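Enoyl-CoA hydratase/isomerase family protein (Mycobacterium tuberculosis, PDB 4FN7) probably acts as an enoyl-CoA hydratase or isomerase of the crotonase superfamily, adding water across, or shifting, the double bond of unsaturated acyl-CoA thioesters. Local coordinates at residues Gln32-Ala37 with Phe83-Arg88; Glu130-Met135 with Gly159-Phe164. One frame throughout, in Å; residues are numbered along the deposited sequence.

Contact 1. Residues Gln32-Ala37 with Phe83-Arg88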
ATOM      1  N   GLN A  32      -1.989  32.402   2.112  1.00 12.81           N
ATOM      2  CA  GLN A  32      -1.641  33.460   1.182  1.00 12.96           C
ATOM      3  C   GLN A  32      -0.123  33.606   1.076  1.00 12.25           C
ATOM      4  O   GLN A  32       0.424  33.732  -0.024  1.00 12.90           O
ATOM      5  CB  GLN A  32      -2.274  34.776   1.630  1.00 15.27           C
ATOM      6  CG  GLN A  32      -2.016  35.929   0.685  1.00 21.48           C
ATOM      7  CD  GLN A  32      -2.647  37.215   1.165  1.00 29.06           C
ATOM      8  OE1 GLN A  32      -3.160  37.288   2.281  1.00 33.16           O
ATOM      9  NE2 GLN A  32      -2.614  38.241   0.323  1.00 32.81           N
ATOM     10  N   ALA A  33       0.559  33.578   2.219  1.00 12.76           N
ATOM     11  CA  ALA A  33       2.008  33.746   2.244  1.00 13.33           C
ATOM     12  C   ALA A  33       2.713  32.571   1.578  1.00 12.26           C
ATOM     13  O   ALA A  33       3.695  32.758   0.857  1.00 12.53           O
ATOM     14  CB  ALA A  33       2.501  33.936   3.671  1.00 15.21           C
ATOM     15  N   LEU A  34       2.219  31.361   1.820  1.00 11.64           N
ATOM     16  CA  LEU A  34       2.782  30.181   1.173  1.00 12.21           C
ATOM     17  C   LEU A  34       2.598  30.240  -0.334  1.00 10.98           C
ATOM     18  O   LEU A  34       3.529  29.956  -1.089  1.00 11.86           O
ATOM     19  CB  LEU A  34       2.146  28.906   1.720  1.00 12.95           C
ATOM     20  CG  LEU A  34       2.682  28.423   3.064  1.00 13.96           C
ATOM     21  CD1 LEU A  34       1.819  27.295   3.594  1.00 14.58           C
ATOM     22  CD2 LEU A  34       4.142  27.990   2.951  1.00 15.76           C
ATOM     23  N   ASN A  35       1.393  30.589  -0.776  1.00 10.43           N
ATOM     24  CA  ASN A  35       1.142  30.732  -2.207  1.00 10.69           C
ATOM     25  C   ASN A  35       2.035  31.794  -2.848  1.00 10.97           C
ATOM     26  O   ASN A  35       2.526  31.609  -3.961  1.00 11.01           O
ATOM     27  CB  ASN A  35      -0.337  31.016  -2.481  1.00 11.05           C
ATOM     28  CG  ASN A  35      -1.159  29.755  -2.564  1.00 11.92           C
ATOM     29  OD1 ASN A  35      -0.829  28.835  -3.313  1.00 12.07           O
ATOM     30  ND2 ASN A  35      -2.244  29.705  -1.801  1.00 12.56           N
ATOM     31  N   ALA A  36       2.244  32.902  -2.143  1.00 11.31           N
ATOM     32  CA  ALA A  36       3.113  33.968  -2.639  1.00 11.17           C
ATOM     33  C   ALA A  36       4.559  33.477  -2.759  1.00 10.37           C
ATOM     34  O   ALA A  36       5.271  33.818  -3.707  1.00 11.79           O
ATOM     35  CB  ALA A  36       3.039  35.190  -1.729  1.00 12.65           C
ATOM     36  N   ALA A  37       4.994  32.668  -1.799  1.00 10.49           N
ATOM     37  CA  ALA A  37       6.351  32.141  -1.819  1.00 11.50           C
ATOM     38  C   ALA A  37       6.537  31.164  -2.975  1.00  9.88           C
ATOM     39  O   ALA A  37       7.580  31.160  -3.635  1.00 10.05           O
ATOM     40  CB  ALA A  37       6.674  31.465  -0.501  1.00 11.51           C
ATOM     41  N   PHE A  83      -6.490  22.648   0.668  1.00  9.56           N
ATOM     42  CA  PHE A  83      -6.443  21.527  -0.255  1.00  9.29           C
ATOM     43  C   PHE A  83      -6.013  21.936  -1.658  1.00  9.60           C
ATOM     44  O   PHE A  83      -5.391  21.151  -2.366  1.00 10.27           O
ATOM     45  CB  PHE A  83      -7.767  20.764  -0.232  1.00 10.60           C
ATOM     46  CG  PHE A  83      -8.079  20.185   1.114  1.00 11.06           C
ATOM     47  CD1 PHE A  83      -7.114  19.469   1.800  1.00 12.98           C
ATOM     48  CD2 PHE A  83      -9.306  20.396   1.715  1.00 12.37           C
ATOM     49  CE1 PHE A  83      -7.376  18.938   3.054  1.00 14.14           C
ATOM     50  CE2 PHE A  83      -9.575  19.871   2.971  1.00 13.64           C
ATOM     51  CZ  PHE A  83      -8.608  19.144   3.639  1.00 13.89           C
ATOM     52  N   GLU A  84      -6.295  23.180  -2.036  1.00  9.76           N
ATOM     53  CA  GLU A  84      -5.771  23.717  -3.291  1.00 10.97           C
ATOM     54  C   GLU A  84      -4.244  23.828  -3.246  1.00  9.46           C
ATOM     55  O   GLU A  84      -3.559  23.528  -4.225  1.00 10.92           O
ATOM     56  CB  GLU A  84      -6.383  25.082  -3.602  1.00 12.49           C
ATOM     57  CG  GLU A  84      -6.095  25.542  -5.013  1.00 18.41           C
ATOM     58  CD  GLU A  84      -6.741  24.635  -6.036  1.00 22.55           C
ATOM     59  OE1 GLU A  84      -7.963  24.404  -5.928  1.00 23.79           O
ATOM     60  OE2 GLU A  84      -6.032  24.144  -6.939  1.00 25.76           O
ATOM     61  N   LEU A  85      -3.716  24.269  -2.110  1.00  9.08           N
ATOM     62  CA  LEU A  85      -2.274  24.298  -1.897  1.00  9.21           C
ATOM     63  C   LEU A  85      -1.683  22.889  -2.016  1.00  9.45           C
ATOM     64  O   LEU A  85      -0.643  22.688  -2.644  1.00  9.87           O
ATOM     65  CB  LEU A  85      -1.964  24.900  -0.527  1.00 12.58           C
ATOM     66  CG  LEU A  85      -0.497  25.094  -0.179  1.00 18.61           C
ATOM     67  CD1 LEU A  85       0.169  26.010  -1.195  1.00 17.81           C
ATOM     68  CD2 LEU A  85      -0.385  25.672   1.217  1.00 20.47           C
ATOM     69  N   ALA A  86      -2.349  21.905  -1.421  1.00  9.19           N
ATOM     70  CA  ALA A  86      -1.906  20.524  -1.552  1.00  9.40           C
ATOM     71  C   ALA A  86      -1.888  20.092  -3.018  1.00  9.42           C
ATOM     72  O   ALA A  86      -0.930  19.483  -3.481  1.00  9.51           O
ATOM     73  CB  ALA A  86      -2.795  19.593  -0.725  1.00 10.46           C
ATOM     74  N   TYR A  87      -2.951  20.415  -3.747  1.00  8.93           N
ATOM     75  CA  TYR A  87      -3.010  20.093  -5.165  1.00  9.80           C
ATOM     76  C   TYR A  87      -1.840  20.751  -5.911  1.00  8.53           C
ATOM     77  O   TYR A  87      -1.173  20.119  -6.736  1.00  9.89           O
ATOM     78  CB  TYR A  87      -4.348  20.543  -5.757  1.00 10.42           C
ATOM     79  CG  TYR A  87      -4.569  20.097  -7.180  1.00  9.88           C
ATOM     80  CD1 TYR A  87      -5.391  19.015  -7.472  1.00 12.39           C
ATOM     81  CD2 TYR A  87      -3.951  20.757  -8.241  1.00 11.81           C
ATOM     82  CE1 TYR A  87      -5.595  18.602  -8.783  1.00 14.03           C
ATOM     83  CE2 TYR A  87      -4.148  20.351  -9.549  1.00 13.80           C
ATOM     84  CZ  TYR A  87      -4.968  19.275  -9.817  1.00 14.46           C
ATOM     85  OH  TYR A  87      -5.150  18.879 -11.122  1.00 17.55           O
ATOM     86  N   ARG A  88      -1.596  22.022  -5.611  1.00  9.14           N
ATOM     87  CA  ARG A  88      -0.520  22.776  -6.253  1.00  8.99           C
ATOM     88  C   ARG A  88       0.834  22.113  -6.030  1.00  8.68           C
ATOM     89  O   ARG A  88       1.639  21.990  -6.954  1.00 10.06           O
ATOM     90  CB  ARG A  88      -0.487  24.212  -5.731  1.00  9.66           C
ATOM     91  CG  ARG A  88       0.496  25.095  -6.471  1.00  9.55           C
ATOM     92  CD  ARG A  88       0.481  26.514  -5.948  1.00 11.12           C
ATOM     93  NE  ARG A  88       1.374  27.342  -6.759  1.00 10.85           N
ATOM     94  CZ  ARG A  88       1.652  28.618  -6.522  1.00 10.78           C
ATOM     95  NH1 ARG A  88       1.125  29.244  -5.480  1.00 11.73           N
ATOM     96  NH2 ARG A  88       2.477  29.261  -7.333  1.00 12.61           N
TER
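The polar part of the contact is a two-pronged grip of R88 on N35. A single nitrogen, NH1 of R88, donates to OD1 of N35 at 2.9 Å. The same NH1 of R88 also reaches the backbone O of N35, at 3.1 Å. Both bonds lie in the plane of their carbonyl and fall on a lone pair, but neither is straight: the N-H...O angle is 148° to OD1, and the bond to the backbone O is similarly bent. OD1 sits at the guanidinium edge, almost in its plane, and the amide and guanidinium planes are 18° apart, whereas the backbone O is tilted out of the guanidinium plane. R88 spans the gap because its chain is extended, with CG anti to the backbone N.

The apolar part is the pair L34 and L85. CD1 of L34 meets CD2 of L85 at 3.6 Å, the two leucines lying roughly perpendicular. L34 also packs on V5 of strand 5-10. Where the two parts adjoin, methyl CD1 of L85 packs beside the amide oxygen OD1 of N35, 3.7 Å away.

These contacts join helices 28-44 and 73-90, whose segments run nearly parallel at 20°, as neighbouring helices of the crotonase fold. With 11.0 Å between the segment axes and only 203 Å² buried, the backbones do not pack intimately, and the side chains bridge the gap. N35 supplies two neutral oxygens to NH1 of R88, and D39 and D42, one and two turns beyond N35, add carboxylates in salt bridges at NH2. Together these bonds should fix the rotation of the guanidinium and compensate its charge.

Contact 2. Residues Glu130-Met135 with Gly159-Phe164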
ATOM      1  N   GLU A 130      -8.118  14.682  13.548  1.00 10.80           N
ATOM      2  CA  GLU A 130      -9.504  15.090  13.329  1.00 11.63           C
ATOM      3  C   GLU A 130     -10.508  14.304  14.180  1.00 10.18           C
ATOM      4  O   GLU A 130     -11.309  14.893  14.909  1.00 11.35           O
ATOM      5  CB  GLU A 130      -9.869  14.968  11.846  1.00 11.07           C
ATOM      6  CG  GLU A 130      -9.422  16.143  10.967  1.00 12.49           C
ATOM      7  CD  GLU A 130      -7.957  16.101  10.530  1.00 13.25           C
ATOM      8  OE1 GLU A 130      -7.184  15.261  11.022  1.00 13.71           O
ATOM      9  OE2 GLU A 130      -7.575  16.927   9.669  1.00 15.43           O
ATOM     10  N   VAL A 131     -10.463  12.980  14.096  1.00 10.17           N
ATOM     11  CA  VAL A 131     -11.462  12.156  14.775  1.00 10.22           C
ATOM     12  C   VAL A 131     -11.369  12.295  16.292  1.00 10.81           C
ATOM     13  O   VAL A 131     -12.386  12.219  16.988  1.00 11.80           O
ATOM     14  CB  VAL A 131     -11.348  10.679  14.329  1.00 11.78           C
ATOM     15  CG1 VAL A 131     -12.140   9.758  15.249  1.00 13.35           C
ATOM     16  CG2 VAL A 131     -11.805  10.534  12.870  1.00 12.76           C
ATOM     17  N   ALA A 132     -10.170  12.551  16.802  1.00 10.33           N
ATOM     18  CA  ALA A 132      -9.983  12.727  18.241  1.00 12.72           C
ATOM     19  C   ALA A 132     -10.653  14.001  18.754  1.00 14.14           C
ATOM     20  O   ALA A 132     -11.036  14.077  19.923  1.00 16.21           O
ATOM     21  CB  ALA A 132      -8.500  12.721  18.600  1.00 13.29           C
ATOM     22  N   ILE A 133     -10.799  15.003  17.890  1.00 13.40           N
ATOM     23  CA  ILE A 133     -11.405  16.264  18.312  1.00 14.78           C
ATOM     24  C   ILE A 133     -12.756  16.553  17.646  1.00 15.55           C
ATOM     25  O   ILE A 133     -13.235  17.688  17.660  1.00 18.63           O
ATOM     26  CB  ILE A 133     -10.432  17.465  18.167  1.00 17.95           C
ATOM     27  CG1 ILE A 133     -10.116  17.758  16.698  1.00 17.97           C
ATOM     28  CG2 ILE A 133      -9.154  17.216  18.967  1.00 18.01           C
ATOM     29  CD1 ILE A 133      -9.304  19.020  16.496  1.00 19.81           C
ATOM     30  N   GLY A 134     -13.369  15.518  17.078  1.00 12.88           N
ATOM     31  CA  GLY A 134     -14.751  15.599  16.634  1.00 13.21           C
ATOM     32  C   GLY A 134     -14.992  16.014  15.195  1.00 13.42           C
ATOM     33  O   GLY A 134     -16.123  16.309  14.811  1.00 16.00           O
ATOM     34  N   MET A 135     -13.935  16.016  14.391  1.00 13.44           N
ATOM     35  CA  MET A 135     -14.058  16.410  13.001  0.58 14.87           C
ATOM     36  C   MET A 135     -13.981  15.209  12.066  1.00 13.27           C
ATOM     37  O   MET A 135     -13.110  14.351  12.195  1.00 14.12           O
ATOM     38  CB  MET A 135     -12.993  17.451  12.662  0.58 18.70           C
ATOM     39  CG  MET A 135     -13.050  18.653  13.594  0.58 23.05           C
ATOM     40  SD  MET A 135     -11.753  19.860  13.301  0.58 28.18           S
ATOM     41  CE  MET A 135     -12.109  21.060  14.577  0.58 28.33           C
ATOM     42  N   GLY A 159      -9.575   6.677  10.809  1.00  9.48           N
ATOM     43  CA  GLY A 159     -10.607   6.373  11.789  1.00 10.36           C
ATOM     44  C   GLY A 159     -10.144   6.386  13.234  1.00  9.78           C
ATOM     45  O   GLY A 159     -10.942   6.634  14.145  1.00  9.81           O
ATOM     46  N   LEU A 160      -8.864   6.116  13.471  1.00  9.18           N
ATOM     47  CA  LEU A 160      -8.364   6.054  14.845  1.00  9.67           C
ATOM     48  C   LEU A 160      -7.448   7.219  15.215  1.00  9.37           C
ATOM     49  O   LEU A 160      -6.912   7.250  16.317  1.00 11.25           O
ATOM     50  CB  LEU A 160      -7.641   4.733  15.108  1.00 10.65           C
ATOM     51  CG  LEU A 160      -8.479   3.458  14.950  1.00 10.55           C
ATOM     52  CD1 LEU A 160      -7.609   2.249  15.210  1.00 10.61           C
ATOM     53  CD2 LEU A 160      -9.711   3.459  15.874  1.00 11.14           C
ATOM     54  N   ALA A 161      -7.254   8.163  14.293  1.00  9.07           N
ATOM     55  CA  ALA A 161      -6.404   9.327  14.550  1.00  9.84           C
ATOM     56  C   ALA A 161      -5.039   8.902  15.090  1.00 11.01           C
ATOM     57  O   ALA A 161      -4.491   9.531  15.994  1.00 11.72           O
ATOM     58  CB  ALA A 161      -7.098  10.286  15.520  1.00 11.19           C
ATOM     59  N   LYS A 162      -4.491   7.825  14.538  1.00 11.14           N
ATOM     60  CA  LYS A 162      -3.233   7.292  15.052  1.00 10.81           C
ATOM     61  C   LYS A 162      -2.072   8.276  14.892  1.00 10.11           C
ATOM     62  O   LYS A 162      -1.955   8.958  13.873  1.00  9.76           O
ATOM     63  CB  LYS A 162      -2.891   5.957  14.381  1.00 11.13           C
ATOM     64  CG  LYS A 162      -1.572   5.378  14.883  1.00 13.65           C
ATOM     65  CD  LYS A 162      -1.294   4.012  14.298  1.00 17.15           C
ATOM     66  CE  LYS A 162       0.088   3.509  14.677  1.00 22.21           C
ATOM     67  NZ  LYS A 162       0.332   2.168  14.086  1.00 28.18           N
ATOM     68  N   THR A 163      -1.227   8.355  15.914  1.00 10.51           N
ATOM     69  CA  THR A 163      -0.017   9.166  15.842  1.00 11.02           C
ATOM     70  C   THR A 163       1.157   8.304  15.414  1.00 10.73           C
ATOM     71  O   THR A 163       1.355   7.215  15.942  1.00 12.83           O
ATOM     72  CB  THR A 163       0.308   9.812  17.199  1.00 12.97           C
ATOM     73  OG1 THR A 163      -0.765  10.677  17.581  1.00 14.97           O
ATOM     74  CG2 THR A 163       1.585  10.628  17.100  1.00 15.37           C
ATOM     75  N   PHE A 164       1.923   8.797  14.443  1.00 10.37           N
ATOM     76  CA  PHE A 164       3.102   8.104  13.937  1.00 10.50           C
ATOM     77  C   PHE A 164       4.340   8.949  14.215  1.00  9.94           C
ATOM     78  O   PHE A 164       4.259  10.172  14.291  1.00 11.21           O
ATOM     79  CB  PHE A 164       2.982   7.875  12.423  1.00 10.01           C
ATOM     80  CG  PHE A 164       1.764   7.094  12.016  1.00 10.41           C
ATOM     81  CD1 PHE A 164       1.855   5.743  11.717  1.00 11.31           C
ATOM     82  CD2 PHE A 164       0.534   7.721  11.894  1.00 10.40           C
ATOM     83  CE1 PHE A 164       0.732   5.024  11.328  1.00 11.96           C
ATOM     84  CE2 PHE A 164      -0.587   7.009  11.508  1.00 11.83           C
ATOM     85  CZ  PHE A 164      -0.489   5.666  11.221  1.00 12.72           C
TER
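V131 and A161 meet side chain to side chain, CB to CB at 4.4 Å, where the two backbones come closest, with CA atoms 5.8 Å apart. The tighter packing is at V131: its CG1, anti to the backbone N (chi1 167°), comes to 3.5 Å from the O of G159. CG1 only packs there; that O accepts a hydrogen bond from ND1 of H203 in a second subunit. Methyl CB of A161 points toward the other segment, 4.0 Å from N of A132. This methyl is brought round where the chain leaves helix 151-159, A161 having positive phi (51°).

Here the crotonase fold meets its oligomer interface: the turn after strand 126-127 and the exit from helix 151-159 are both covered by the second subunit, with V131 on its T206 and both A132 and A161 on its L198. Within the turn, O of E130 accepts from N of I133 and N of M135, one N-H from above the carbonyl plane and the other from below.

The looser side is at A132, partly exposed, whose CB stands 4.2 Å from CB of A161. No hydrogen bond crosses between the segments, and I133, the next residue, is exposed and makes no contact with 159-164.

Contact 1 closes before contact 2 opens, so the two follow each other in series within one crotonase fold. Their centres are 24 Å apart, on opposite sides of the chain's centre, and although the nearest atoms come to about 7 Å they do not touch. Helices 28-44 and 73-90 are connected through strand 48-52 of the six-stranded sheet; the segments of contact 2 flank helices 139-148 and 151-159 and adjoin strands 126-127 and 163-164, antiparallel neighbours in the small three-stranded sheet. Helix 139-148 links the regions, since F83 packs on it. Contact 1 is internal to the subunit, whereas contact 2 also faces another subunit of the three-chain assembly.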